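PDB 2ZIB: type II antifreeze protein from Brachyopsis rostratus, which binds to ice crystals and inhibits their growth, lowering the freezing point so that fish blood does not freeze in subzero sea water. Local coordinates for residues 35-38 with 39-43; 53-56 with 57-60; 78-81 with 82-86; 89-93 with 94-98. All coordinates share one frame; numbering follows the deposited sequence.

Interaction 1: residues 35-38 with 39-43; sequences EANC and VNKGG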
ATOM      1  N   GLU A  35      -4.646  -7.671  -1.888  1.00  6.20           N
ATOM      2  CA  GLU A  35      -3.986  -8.158  -0.673  1.00  6.07           C
ATOM      3  C   GLU A  35      -3.714  -9.670  -0.770  1.00  6.20           C
ATOM      4  O   GLU A  35      -2.601 -10.127  -0.483  1.00  6.47           O
ATOM      5  CB  GLU A  35      -4.815  -7.815   0.557  1.00  7.16           C
ATOM      6  CG  GLU A  35      -4.318  -8.517   1.823  1.00  7.34           C
ATOM      7  CD  GLU A  35      -2.952  -8.081   2.317  1.00  7.33           C
ATOM      8  OE1 GLU A  35      -2.418  -7.018   1.911  1.00  6.58           O
ATOM      9  OE2 GLU A  35      -2.431  -8.785   3.216  1.00  7.30           O
ATOM     10  N   ALA A  36      -4.694 -10.452  -1.219  1.00  6.89           N
ATOM     11  CA  ALA A  36      -4.488 -11.899  -1.361  1.00  6.09           C
ATOM     12  C   ALA A  36      -3.387 -12.212  -2.349  1.00  6.76           C
ATOM     13  O   ALA A  36      -2.584 -13.135  -2.162  1.00  7.17           O
ATOM     14  CB  ALA A  36      -5.784 -12.552  -1.798  1.00  7.50           C
ATOM     15  N   ASN A  37      -3.305 -11.439  -3.436  1.00  6.75           N
ATOM     16  CA  ASN A  37      -2.264 -11.567  -4.441  1.00  6.44           C
ATOM     17  C   ASN A  37      -0.881 -11.325  -3.804  1.00  5.91           C
ATOM     18  O   ASN A  37       0.060 -12.123  -3.959  1.00  6.89           O
ATOM     19  CB  ASN A  37      -2.584 -10.569  -5.572  1.00  6.90           C
ATOM     20  CG  ASN A  37      -1.637 -10.647  -6.750  1.00  7.44           C
ATOM     21  OD1 ASN A  37      -1.038  -9.562  -7.135  1.00 10.31           O
ATOM     22  ND2 ASN A  37      -1.501 -11.758  -7.332  1.00  7.59           N
ATOM     23  N   CYS A  38      -0.762 -10.253  -3.024  1.00  5.80           N
ATOM     24  CA  CYS A  38       0.500  -9.965  -2.346  1.00  6.08           C
ATOM     25  C   CYS A  38       0.868 -11.082  -1.371  1.00  6.41           C
ATOM     26  O   CYS A  38       2.059 -11.461  -1.291  1.00  7.06           O
ATOM     27  CB  CYS A  38       0.420  -8.640  -1.583  1.00  6.25           C
ATOM     28  SG  CYS A  38       0.231  -7.170  -2.605  1.00  6.71           S
ATOM     29  N   VAL A  39      -0.114 -11.643  -0.651  1.00  6.09           N
ATOM     30  CA  VAL A  39       0.162 -12.747   0.277  1.00  6.27           C
ATOM     31  C   VAL A  39       0.638 -13.978  -0.496  1.00  6.91           C
ATOM     32  O   VAL A  39       1.614 -14.637  -0.094  1.00  7.46           O
ATOM     33  CB  VAL A  39      -1.093 -13.049   1.149  1.00  7.03           C
ATOM     34  CG1 VAL A  39      -0.931 -14.359   1.972  1.00  9.25           C
ATOM     35  CG2 VAL A  39      -1.362 -11.887   2.106  1.00  7.76           C
ATOM     36  N   ASN A  40       0.017 -14.306  -1.642  1.00  6.29           N
ATOM     37  CA  ASN A  40       0.506 -15.423  -2.438  1.00  6.65           C
ATOM     38  C   ASN A  40       1.955 -15.222  -2.846  1.00  6.58           C
ATOM     39  O   ASN A  40       2.720 -16.188  -2.954  1.00  7.36           O
ATOM     40  CB  ASN A  40      -0.358 -15.579  -3.715  1.00  6.78           C
ATOM     41  CG  ASN A  40      -1.682 -16.235  -3.453  1.00  6.42           C
ATOM     42  OD1 ASN A  40      -1.869 -16.962  -2.464  1.00  7.62           O
ATOM     43  ND2 ASN A  40      -2.660 -15.965  -4.339  1.00  7.94           N
ATOM     44  N   LYS A  41       2.343 -13.960  -3.042  1.00  6.60           N
ATOM     45  CA  LYS A  41       3.694 -13.588  -3.471  1.00  7.65           C
ATOM     46  C   LYS A  41       4.635 -13.379  -2.299  1.00  8.26           C
ATOM     47  O   LYS A  41       5.767 -12.958  -2.524  1.00  9.98           O
ATOM     48  CB  LYS A  41       3.647 -12.320  -4.343  1.00  8.01           C
ATOM     49  CG  LYS A  41       2.910 -12.509  -5.666  1.00  9.04           C
ATOM     50  CD  LYS A  41       2.823 -11.147  -6.408  1.00 12.60           C
ATOM     51  CE  LYS A  41       1.972 -11.218  -7.629  1.00 17.75           C
ATOM     52  NZ  LYS A  41       2.312 -12.276  -8.571  1.00 21.35           N
ATOM     53  N   GLY A  42       4.228 -13.724  -1.075  1.00  7.91           N
ATOM     54  CA  GLY A  42       5.120 -13.742   0.089  1.00  7.77           C
ATOM     55  C   GLY A  42       5.115 -12.455   0.872  1.00  7.54           C
ATOM     56  O   GLY A  42       5.979 -12.263   1.714  1.00  8.95           O
ATOM     57  N   GLY A  43       4.179 -11.542   0.603  1.00  7.69           N
ATOM     58  CA  GLY A  43       4.172 -10.230   1.266  1.00  8.51           C
ATOM     59  C   GLY A  43       2.765  -9.766   1.578  1.00  6.89           C
ATOM     60  O   GLY A  43       1.890 -10.546   1.956  1.00  7.63           O
TER
HETATM   61  O   HOH W   1      -3.473 -15.222  -0.390  1.00  9.99           O

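Interaction 2: residues 53-56 with 57-60; sequences EQLY and IKDI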
ATOM      1  N   GLU A  53       9.353   6.829   2.142  1.00 14.34           N
ATOM      2  CA  GLU A  53       8.680   5.668   1.525  1.00 14.07           C
ATOM      3  C   GLU A  53       7.571   6.093   0.586  1.00 13.42           C
ATOM      4  O   GLU A  53       7.459   5.550  -0.505  1.00 12.40           O
ATOM      5  CB  GLU A  53       8.162   4.741   2.623  1.00 13.86           C
ATOM      6  CG  GLU A  53       9.274   3.871   3.172  1.00 14.18           C
ATOM      7  CD  GLU A  53       8.789   2.835   4.148  1.00 13.87           C
ATOM      8  OE1 GLU A  53       7.638   2.912   4.631  1.00 13.93           O
ATOM      9  OE2 GLU A  53       9.553   1.868   4.423  1.00 16.58           O
ATOM     10  N   GLN A  54       6.788   7.091   0.988  1.00 12.36           N
ATOM     11  CA  GLN A  54       5.715   7.642   0.152  1.00 13.01           C
ATOM     12  C   GLN A  54       6.297   8.025  -1.194  1.00 13.54           C
ATOM     13  O   GLN A  54       5.743   7.722  -2.238  1.00 12.40           O
ATOM     14  CB  GLN A  54       5.075   8.853   0.849  1.00 12.31           C
ATOM     15  CG  GLN A  54       4.059   9.638   0.008  1.00 11.91           C
ATOM     16  CD  GLN A  54       2.710   8.927  -0.174  1.00  9.71           C
ATOM     17  OE1 GLN A  54       2.443   7.896   0.466  1.00 10.03           O
ATOM     18  NE2 GLN A  54       1.870   9.458  -1.047  1.00 10.24           N
ATOM     19  N   LEU A  55       7.403   8.782  -1.166  1.00 13.87           N
ATOM     20  CA  LEU A  55       7.981   9.276  -2.398  1.00 13.08           C
ATOM     21  C   LEU A  55       8.627   8.157  -3.220  1.00 13.84           C
ATOM     22  O   LEU A  55       8.558   8.166  -4.449  1.00 14.05           O
ATOM     23  CB  LEU A  55       9.011  10.389  -2.087  1.00 15.10           C
ATOM     24  CG  LEU A  55       8.427  11.689  -1.497  1.00 13.95           C
ATOM     25  CD1 LEU A  55       9.611  12.637  -1.082  1.00 15.41           C
ATOM     26  CD2 LEU A  55       7.433  12.385  -2.494  1.00 17.32           C
ATOM     27  N   TYR A  56       9.256   7.184  -2.557  1.00 13.04           N
ATOM     28  CA  TYR A  56       9.777   6.049  -3.319  1.00 14.53           C
ATOM     29  C   TYR A  56       8.649   5.299  -4.058  1.00 14.26           C
ATOM     30  O   TYR A  56       8.765   4.945  -5.232  1.00 14.60           O
ATOM     31  CB  TYR A  56      10.483   5.058  -2.370  1.00 15.09           C
ATOM     32  CG  TYR A  56      10.935   3.816  -3.108  1.00 14.00           C
ATOM     33  CD1 TYR A  56      12.116   3.847  -3.865  1.00 16.54           C
ATOM     34  CD2 TYR A  56      10.205   2.629  -3.084  1.00 13.98           C
ATOM     35  CE1 TYR A  56      12.555   2.729  -4.611  1.00 17.32           C
ATOM     36  CE2 TYR A  56      10.623   1.518  -3.816  1.00 14.43           C
ATOM     37  CZ  TYR A  56      11.791   1.560  -4.557  1.00 16.34           C
ATOM     38  OH  TYR A  56      12.198   0.444  -5.260  1.00 18.61           O
ATOM     39  N   ILE A  57       7.569   5.015  -3.347  1.00 14.27           N
ATOM     40  CA  ILE A  57       6.456   4.277  -3.947  1.00 14.64           C
ATOM     41  C   ILE A  57       5.782   5.115  -5.024  1.00 15.37           C
ATOM     42  O   ILE A  57       5.473   4.597  -6.107  1.00 14.99           O
ATOM     43  CB  ILE A  57       5.457   3.790  -2.850  1.00 13.76           C
ATOM     44  CG1 ILE A  57       6.113   2.739  -1.924  1.00 14.13           C
ATOM     45  CG2 ILE A  57       4.190   3.249  -3.481  1.00 14.95           C
ATOM     46  CD1 ILE A  57       5.373   2.495  -0.581  1.00 17.83           C
ATOM     47  N   LYS A  58       5.594   6.416  -4.759  1.00 14.66           N
ATOM     48  CA  LYS A  58       5.045   7.325  -5.764  1.00 16.33           C
ATOM     49  C   LYS A  58       5.805   7.176  -7.056  1.00 16.62           C
ATOM     50  O   LYS A  58       5.228   7.134  -8.123  1.00 16.94           O
ATOM     51  CB  LYS A  58       5.163   8.752  -5.240  1.00 15.80           C
ATOM     52  CG  LYS A  58       4.948   9.831  -6.299  1.00 16.28           C
ATOM     53  CD  LYS A  58       5.347  11.208  -5.784  1.00 18.19           C
ATOM     54  CE  LYS A  58       5.379  12.247  -6.888  1.00 19.57           C
ATOM     55  NZ  LYS A  58       6.300  13.360  -6.509  1.00 21.20           N
ATOM     56  N   ASP A  59       7.137   7.086  -6.959  1.00 16.19           N
ATOM     57  CA  ASP A  59       7.946   7.037  -8.164  1.00 18.44           C
ATOM     58  C   ASP A  59       7.891   5.721  -8.896  1.00 19.13           C
ATOM     59  O   ASP A  59       8.210   5.665 -10.078  1.00 21.31           O
ATOM     60  CB  ASP A  59       9.392   7.391  -7.829  1.00 19.12           C
ATOM     61  CG  ASP A  59       9.553   8.842  -7.388  1.00 21.65           C
ATOM     62  OD1 ASP A  59       8.621   9.690  -7.560  1.00 23.48           O
ATOM     63  OD2 ASP A  59      10.595   9.217  -6.810  1.00 24.30           O
ATOM     64  N   ILE A  60       7.417   4.664  -8.248  1.00 19.67           N
ATOM     65  CA  ILE A  60       7.300   3.381  -8.935  1.00 21.62           C
ATOM     66  C   ILE A  60       6.032   3.279  -9.757  1.00 21.72           C
ATOM     67  O   ILE A  60       6.048   2.735 -10.863  1.00 22.65           O
ATOM     68  CB  ILE A  60       7.382   2.210  -7.892  1.00 23.20           C
ATOM     69  CG1 ILE A  60       8.824   2.005  -7.431  1.00 26.96           C
ATOM     70  CG2 ILE A  60       6.712   0.898  -8.457  1.00 22.79           C
ATOM     71  CD1 ILE A  60       9.847   2.272  -8.500  1.00 30.65           C
TER

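Interaction 3: residues 78-81 with 82-86; sequences WSWT and DGTPV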
ATOM      1  N   TRP A  78      -7.705   2.673  11.463  1.00  6.99           N
ATOM      2  CA  TRP A  78      -6.876   2.182  10.357  1.00  7.28           C
ATOM      3  C   TRP A  78      -5.852   1.167  10.877  1.00  8.17           C
ATOM      4  O   TRP A  78      -5.238   1.365  11.922  1.00 10.36           O
ATOM      5  CB  TRP A  78      -6.214   3.376   9.617  1.00  8.16           C
ATOM      6  CG  TRP A  78      -7.234   4.172   8.911  1.00  7.93           C
ATOM      7  CD1 TRP A  78      -7.927   5.259   9.415  1.00  8.04           C
ATOM      8  CD2 TRP A  78      -7.836   3.849   7.654  1.00  7.41           C
ATOM      9  NE1 TRP A  78      -8.939   5.590   8.545  1.00  7.48           N
ATOM     10  CE2 TRP A  78      -8.896   4.744   7.456  1.00  7.45           C
ATOM     11  CE3 TRP A  78      -7.615   2.828   6.695  1.00  7.39           C
ATOM     12  CZ2 TRP A  78      -9.737   4.677   6.341  1.00  8.58           C
ATOM     13  CZ3 TRP A  78      -8.430   2.779   5.598  1.00  8.41           C
ATOM     14  CH2 TRP A  78      -9.478   3.681   5.419  1.00  9.79           C
ATOM     15  N   SER A  79      -5.596   0.160  10.059  1.00  7.81           N
ATOM     16  CA  SER A  79      -4.537  -0.832  10.282  1.00  7.91           C
ATOM     17  C   SER A  79      -3.897  -1.183   8.969  1.00  7.51           C
ATOM     18  O   SER A  79      -4.536  -1.131   7.913  1.00  6.88           O
ATOM     19  CB  SER A  79      -5.265  -2.164  10.685  0.70  9.63           C
ATOM     20  OG  SER A  79      -6.132  -2.049  11.813  0.70 13.31           O
ATOM     21  N   TRP A  80      -2.632  -1.585   9.046  1.00  7.61           N
ATOM     22  CA  TRP A  80      -1.940  -2.156   7.892  1.00  7.48           C
ATOM     23  C   TRP A  80      -2.067  -3.673   7.881  1.00  8.00           C
ATOM     24  O   TRP A  80      -1.916  -4.306   8.957  1.00  8.32           O
ATOM     25  CB  TRP A  80      -0.451  -1.812   7.926  1.00  7.93           C
ATOM     26  CG  TRP A  80      -0.101  -0.340   7.808  1.00  7.32           C
ATOM     27  CD1 TRP A  80       0.549   0.433   8.752  1.00  8.51           C
ATOM     28  CD2 TRP A  80      -0.277   0.515   6.664  1.00  6.93           C
ATOM     29  NE1 TRP A  80       0.730   1.711   8.298  1.00  9.63           N
ATOM     30  CE2 TRP A  80       0.267   1.788   7.002  1.00  8.07           C
ATOM     31  CE3 TRP A  80      -0.823   0.331   5.378  1.00  7.22           C
ATOM     32  CZ2 TRP A  80       0.246   2.866   6.105  1.00  7.72           C
ATOM     33  CZ3 TRP A  80      -0.825   1.398   4.477  1.00  8.56           C
ATOM     34  CH2 TRP A  80      -0.293   2.664   4.858  1.00  8.78           C
ATOM     35  N   THR A  81      -2.237  -4.274   6.713  1.00  7.07           N
ATOM     36  CA  THR A  81      -2.360  -5.744   6.674  1.00  7.94           C
ATOM     37  C   THR A  81      -1.095  -6.466   7.149  1.00  8.38           C
ATOM     38  O   THR A  81      -1.175  -7.621   7.570  1.00  9.26           O
ATOM     39  CB  THR A  81      -2.688  -6.242   5.285  1.00  7.42           C
ATOM     40  OG1 THR A  81      -1.700  -5.746   4.370  1.00  7.10           O
ATOM     41  CG2 THR A  81      -4.092  -5.797   4.829  1.00  7.75           C
ATOM     42  N   ASP A  82       0.058  -5.799   7.090  1.00  7.49           N
ATOM     43  CA  ASP A  82       1.296  -6.439   7.541  1.00  9.20           C
ATOM     44  C   ASP A  82       1.506  -6.286   9.054  1.00  9.44           C
ATOM     45  O   ASP A  82       2.529  -6.742   9.560  1.00 11.37           O
ATOM     46  CB  ASP A  82       2.511  -5.926   6.780  1.00  8.85           C
ATOM     47  CG  ASP A  82       2.786  -4.457   6.977  1.00  9.14           C
ATOM     48  OD1 ASP A  82       2.147  -3.804   7.832  1.00  9.18           O
ATOM     49  OD2 ASP A  82       3.699  -3.918   6.294  1.00 10.13           O
ATOM     50  N   GLY A  83       0.574  -5.684   9.784  1.00  9.55           N
ATOM     51  CA  GLY A  83       0.701  -5.573  11.236  1.00 10.97           C
ATOM     52  C   GLY A  83       1.624  -4.471  11.720  1.00 11.11           C
ATOM     53  O   GLY A  83       1.796  -4.320  12.942  1.00 12.78           O
ATOM     54  N   THR A  84       2.242  -3.697  10.831  1.00 10.88           N
ATOM     55  CA  THR A  84       3.147  -2.632  11.250  1.00 12.02           C
ATOM     56  C   THR A  84       2.352  -1.432  11.752  1.00 11.83           C
ATOM     57  O   THR A  84       1.155  -1.324  11.490  1.00 11.21           O
ATOM     58  CB  THR A  84       4.066  -2.204  10.099  1.00 11.57           C
ATOM     59  OG1 THR A  84       3.282  -1.683   9.010  1.00 10.78           O
ATOM     60  CG2 THR A  84       4.923  -3.386   9.585  1.00 13.06           C
ATOM     61  N   PRO A  85       3.001  -0.528  12.506  1.00 13.47           N
ATOM     62  CA  PRO A  85       2.260   0.588  13.065  1.00 13.98           C
ATOM     63  C   PRO A  85       1.776   1.631  12.052  1.00 13.47           C
ATOM     64  O   PRO A  85       2.463   1.823  11.046  1.00 12.31           O
ATOM     65  CB  PRO A  85       3.274   1.230  14.053  1.00 15.41           C
ATOM     66  CG  PRO A  85       4.581   0.707  13.727  1.00 18.18           C
ATOM     67  CD  PRO A  85       4.409  -0.560  12.956  1.00 15.38           C
ATOM     68  N   VAL A  86       0.613   2.249  12.303  1.00 13.94           N
ATOM     69  CA  VAL A  86       0.213   3.401  11.511  1.00 15.72           C
ATOM     70  C   VAL A  86       0.880   4.629  12.133  1.00 15.22           C
ATOM     71  O   VAL A  86       0.301   5.364  12.961  1.00 18.53           O
ATOM     72  CB  VAL A  86      -1.314   3.529  11.391  1.00 15.55           C
ATOM     73  CG1 VAL A  86      -1.668   4.670  10.417  1.00 18.91           C
ATOM     74  CG2 VAL A  86      -1.924   2.214  10.912  1.00 16.36           C
TER
HETATM   75  O   HOH W   2      -1.480  -1.826  11.709  1.00 12.94           O
HETATM   76  O   HOH W   3       0.233  -3.719   4.886  1.00  8.99           O

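Interaction 4: residues 89-93 with 94-98; sequences RTWCP and TKPND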
ATOM      1  N   ARG A  89       1.000   9.195   8.234  1.00 11.33           N
ATOM      2  CA  ARG A  89      -0.179   9.366   7.383  1.00 11.73           C
ATOM      3  C   ARG A  89       0.016  10.508   6.431  1.00 11.39           C
ATOM      4  O   ARG A  89       0.607  11.530   6.763  1.00 12.12           O
ATOM      5  CB  ARG A  89      -1.425   9.663   8.240  1.00 14.44           C
ATOM      6  CG  ARG A  89      -1.739   8.565   9.259  1.00 17.82           C
ATOM      7  CD  ARG A  89      -2.601   9.032  10.421  1.00 24.71           C
ATOM      8  NE  ARG A  89      -1.851   9.786  11.407  1.00 29.79           N
ATOM      9  CZ  ARG A  89      -2.425  10.491  12.389  1.00 33.29           C
ATOM     10  NH1 ARG A  89      -3.751  10.516  12.506  1.00 33.87           N
ATOM     11  NH2 ARG A  89      -1.679  11.163  13.266  1.00 35.26           N
ATOM     12  N   THR A  90      -0.523  10.347   5.222  1.00 10.38           N
ATOM     13  CA  THR A  90      -0.545  11.468   4.263  1.00  9.77           C
ATOM     14  C   THR A  90      -1.862  11.440   3.478  1.00  8.62           C
ATOM     15  O   THR A  90      -1.908  11.339   2.241  1.00  9.33           O
ATOM     16  CB  THR A  90       0.746  11.499   3.413  1.00  9.51           C
ATOM     17  OG1 THR A  90       0.738  12.663   2.589  1.00 11.80           O
ATOM     18  CG2 THR A  90       0.959  10.247   2.530  1.00 11.46           C
ATOM     19  N   TRP A  91      -2.948  11.546   4.236  1.00  8.34           N
ATOM     20  CA  TRP A  91      -4.273  11.621   3.659  1.00  8.34           C
ATOM     21  C   TRP A  91      -4.442  12.895   2.815  1.00  8.36           C
ATOM     22  O   TRP A  91      -3.885  13.978   3.135  1.00  9.93           O
ATOM     23  CB  TRP A  91      -5.328  11.656   4.755  1.00  9.77           C
ATOM     24  CG  TRP A  91      -5.392  10.397   5.568  1.00  8.91           C
ATOM     25  CD1 TRP A  91      -4.995  10.235   6.881  1.00 10.79           C
ATOM     26  CD2 TRP A  91      -5.965   9.139   5.157  1.00  8.39           C
ATOM     27  NE1 TRP A  91      -5.251   8.941   7.279  1.00 10.29           N
ATOM     28  CE2 TRP A  91      -5.878   8.257   6.258  1.00  8.60           C
ATOM     29  CE3 TRP A  91      -6.582   8.690   3.978  1.00  7.66           C
ATOM     30  CZ2 TRP A  91      -6.332   6.929   6.212  1.00  9.16           C
ATOM     31  CZ3 TRP A  91      -7.046   7.368   3.923  1.00  7.59           C
ATOM     32  CH2 TRP A  91      -6.904   6.496   5.042  1.00  8.18           C
ATOM     33  N   CYS A  92      -5.187  12.783   1.720  1.00  8.34           N
ATOM     34  CA  CYS A  92      -5.591  13.976   0.953  1.00  9.11           C
ATOM     35  C   CYS A  92      -6.393  14.937   1.843  1.00  9.04           C
ATOM     36  O   CYS A  92      -6.964  14.533   2.849  1.00 10.01           O
ATOM     37  CB  CYS A  92      -6.474  13.546  -0.209  1.00  8.27           C
ATOM     38  SG  CYS A  92      -5.672  12.422  -1.368  1.00  8.63           S
ATOM     39  N   PRO A  93      -6.500  16.207   1.447  1.00 10.92           N
ATOM     40  CA  PRO A  93      -7.293  17.153   2.235  1.00 12.45           C
ATOM     41  C   PRO A  93      -8.693  16.638   2.465  1.00 12.48           C
ATOM     42  O   PRO A  93      -9.330  16.143   1.557  1.00 13.41           O
ATOM     43  CB  PRO A  93      -7.331  18.427   1.352  1.00 13.48           C
ATOM     44  CG  PRO A  93      -6.112  18.340   0.535  1.00 14.39           C
ATOM     45  CD  PRO A  93      -5.887  16.845   0.261  1.00 12.18           C
ATOM     46  N   THR A  94      -9.153  16.825   3.710  1.00 12.83           N
ATOM     47  CA  THR A  94     -10.481  16.428   4.215  1.00 15.20           C
ATOM     48  C   THR A  94     -10.685  14.919   4.362  1.00 13.88           C
ATOM     49  O   THR A  94     -11.764  14.481   4.722  1.00 17.84           O
ATOM     50  CB  THR A  94     -11.654  17.034   3.403  1.00 16.66           C
ATOM     51  OG1 THR A  94     -11.873  16.264   2.210  1.00 20.39           O
ATOM     52  CG2 THR A  94     -11.353  18.457   2.934  1.00 18.27           C
ATOM     53  N   LYS A  95      -9.666  14.142   4.032  1.00 10.83           N
ATOM     54  CA  LYS A  95      -9.756  12.672   4.182  1.00  9.68           C
ATOM     55  C   LYS A  95      -9.014  12.215   5.417  1.00  9.46           C
ATOM     56  O   LYS A  95      -8.135  12.939   5.918  1.00 10.60           O
ATOM     57  CB  LYS A  95      -9.169  12.043   2.870  1.00  9.85           C
ATOM     58  CG  LYS A  95      -9.770  12.627   1.589  1.00 12.04           C
ATOM     59  CD  LYS A  95     -11.268  12.509   1.553  1.00 14.59           C
ATOM     60  CE  LYS A  95     -11.746  13.214   0.315  1.00 16.44           C
ATOM     61  NZ  LYS A  95     -13.237  13.056   0.109  1.00 18.51           N
ATOM     62  N   PRO A  96      -9.306  11.032   5.950  1.00  9.59           N
ATOM     63  CA  PRO A  96     -10.275  10.065   5.431  1.00  9.09           C
ATOM     64  C   PRO A  96     -11.713  10.413   5.779  1.00  9.89           C
ATOM     65  O   PRO A  96     -11.948  11.097   6.757  1.00 10.63           O
ATOM     66  CB  PRO A  96      -9.831   8.764   6.145  1.00  9.11           C
ATOM     67  CG  PRO A  96      -9.276   9.222   7.504  1.00  9.76           C
ATOM     68  CD  PRO A  96      -8.607  10.547   7.159  1.00 10.75           C
ATOM     69  N   ASN A  97     -12.679   9.932   5.006  1.00  9.61           N
ATOM     70  CA  ASN A  97     -14.100  10.152   5.414  1.00 10.70           C
ATOM     71  C   ASN A  97     -14.514   9.193   6.542  1.00  9.84           C
ATOM     72  O   ASN A  97     -15.442   9.539   7.273  1.00 10.42           O
ATOM     73  CB  ASN A  97     -15.109  10.039   4.270  1.00 11.37           C
ATOM     74  CG  ASN A  97     -15.191  11.262   3.469  1.00 14.28           C
ATOM     75  OD1 ASN A  97     -15.824  12.282   3.863  1.00 19.78           O
ATOM     76  ND2 ASN A  97     -14.539  11.212   2.330  1.00 14.63           N
ATOM     77  N   ASP A  98     -13.805   8.065   6.696  1.00  8.72           N
ATOM     78  CA  ASP A  98     -14.100   7.127   7.791  1.00  8.56           C
ATOM     79  C   ASP A  98     -15.566   6.650   7.765  1.00  8.23           C
ATOM     80  O   ASP A  98     -16.189   6.432   8.816  1.00  8.83           O
ATOM     81  CB  ASP A  98     -13.712   7.729   9.149  1.00  8.46           C
ATOM     82  CG  ASP A  98     -12.234   7.809   9.334  1.00  7.73           C
ATOM     83  OD1 ASP A  98     -11.463   7.125   8.583  1.00  9.25           O
ATOM     84  OD2 ASP A  98     -11.770   8.492  10.272  1.00  9.77           O
TER

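Interaction 1: residues 35-38 with 39-43
The amide of Asn40 lies with one face against Ala36 O, which stands almost straight above Asn40 CG at 3.5 Å, a contact without a direct hydrogen bond; water 1 donates to both Ala36 O and Asn40 OD1. The amide of Asn37 takes Lys41 CE obliquely off its plane, 3.8 Å from Asn37 CG. Glu35 and Val39 likewise pass at a slant, with Val39 CG2 3.5 Å from Glu35 OE2. Glu35 CG is opposite the backbone N (chi1 169°) and the chain bends at chi2; OE2 hydrogen-bonds His44 ND1, and OE1 bonds Leu45 N and Thr81 OG1, in the turn after strand 79-80. Behind the side chains, Val39 N donates to Glu35 O and Asn40 N to Ala36 O (both 2.9 Å). Lys41 N donates to Asn37 O at 3.1 Å and more weakly to Cys38 O. Helix 31-40 then closes in a Schellman motif: Gly43 N reaches back to Cys38 O at 2.8 Å, Gly42 N bonds to Val39 O, and Gly42 holds the positive phi of the C-prime residue. The turn thus supplies donors to Cys38 O and Val39 O near the helix end, while the Cys38-Cys128 disulfide fixes this end covalently to strand 124-131.

Interaction 2: residues 53-56 with 57-60
Tyr56 and Ile60, four residues apart on helix 51-60, slant past each other, with Ile60 CG1 4.1 Å from Tyr56 CE2 and set obliquely to the ring. Tyr56 CG lies trans to its own N (chi1 175°), which swings the phenol along the helix in the direction of Ile60 and lets its OH reach Thr15; His17 and Phe22 also meet the ring. Leu55 and Lys58 instead run alongside, both pointing the same way, and touch where Leu55 CD2 comes 4.1 Å from Lys58 CD in the aliphatic part of the lysine. Ile57 turns CG1 back over the preceding turn, 3.4 Å from Glu53 O, and packs inward against Phe22, Met107 and Ile127. Backbone bonds tie the same residues: Ile57 N to Glu53 O (2.9 Å, 170° at the hydrogen) and Lys58 N to Gln54 O (2.8 Å) are nearly straight, and Asp59 N to Leu55 O is longer. The helix is amphipathic: Ile57 packs on the core sheet, while Leu55 and Asp59 are exposed. At Ile60 the bond to Tyr56 O is weak, and Ile60 N also bonds Ile57 O at 2.9 Å, so the bonding shifts from four residues back to three.

Interaction 3: residues 78-81 with 82-86
A type I beta turn from Trp80 to Gly83, overlapped by an Asx turn that starts at Asp82, reverses the chain after the short strand 79-80 and leads into the long loop of the C-type lectin fold. Hydrogen bonding defines both turns. Gly83 N donates to Trp80 O at 3.0 Å, approaching from well above the carbonyl plane, and Gly83 itself has a positive phi. Asp82 OD1 accepts twice from Thr84: from the backbone N at 3.0 Å and from OG1 at 2.7 Å, the hydroxyl on its syn side and both donors from the same face of the carboxylate. Asp82 chi1 of 63° sets CG between its backbone N and carbonyl carbon, folding the carboxylate back over the turn; OD2 is taken by Ser47. Van der Waals contact gathers on Trp80, whose side chain points into the loop. Asp82 OD1 rests 3.3 Å from Trp80 CB, Thr84 O lies in the plane of the indole at its edge, 3.3 Å from Trp80 CD1, and the carbonyl of Pro85 also borders that edge. Val86 CG2 adds an apolar contact, 3.7 Å from Trp80 CD1, and comes against Trp78 O as well. His49 and Met105 help enclose the indole, so it joins the returning loop to the domain interior. Water completes the junction: Thr81 OG1, which also bonds Glu35 OE1, accepts from water 3, itself an acceptor from Asp82 N, while water 2 accepts from Trp80 N at 2.9 Å and donates to Thr84 O at 2.7 Å.

Interaction 4: residues 89-93 with 94-98
This is a type II beta turn from Cys92 to Lys95, followed by a cis peptide bond before Pro96, in the long loop between strands 79-80 and 104-107. The Lys95-Pro96-Asn97 sequence probably corresponds to the place of the cis-proline motif that helps bind calcium and sugar in many C-type lectins; this antifreeze protein is calcium-independent. Lys95 N closes the turn on Cys92 O at 3.0 Å. Thr94, at the third position, has a positive phi, and its OG1, set between backbone N and carbonyl carbon (chi1 81°), donates to Pro93 O at 2.6 Å. Beyond the turn the chain folds back on Trp91. Pro96 CD sits over one face of the indole, 3.5 Å from the centroid of the five-membered ring and 4° off its normal, a CH-pi contact; CG and CB of the same proline continue across the six-membered ring, with Pro96 CB 3.8 Å from Trp91 CZ3. The two side chains cross at roughly a right angle. Lys95 O comes 3.3 Å from Trp91 CB, and Lys95 CG lies 3.9 Å from Cys92 CB. The disulfide of Cys92 with Cys114 pins the start of the turn. Proline C-H groups next to the ring nitrogen are slightly positive, so CD probably gains some electrostatic attraction from the indole face, and the CH-pi contact probably helps hold the cis-proline bend in a loop without regular secondary structure.

How the interactions relate
The four local contacts follow one another along a single C-type lectin domain: interactions 1 and 2 on helices 31-40 and 51-60, interaction 3 on strand 79-80 and the loop after it, interaction 4 further along that loop, before strand 104-107. The helical pair are about 20 Å apart between centres and do not touch. Interaction 3 touches two others: Thr81 OG1 meets Glu35 OE1 of interaction 1, and Trp78 meets Asp98, Trp91 and Pro96 of interaction 4. Interactions 1 and 4 lie on opposite sides of the chain's centre. Gln54 of interaction 2 packs on Thr90 of interaction 4, so side-chain contacts tie both helices, the turn and the long loop into one compact domain.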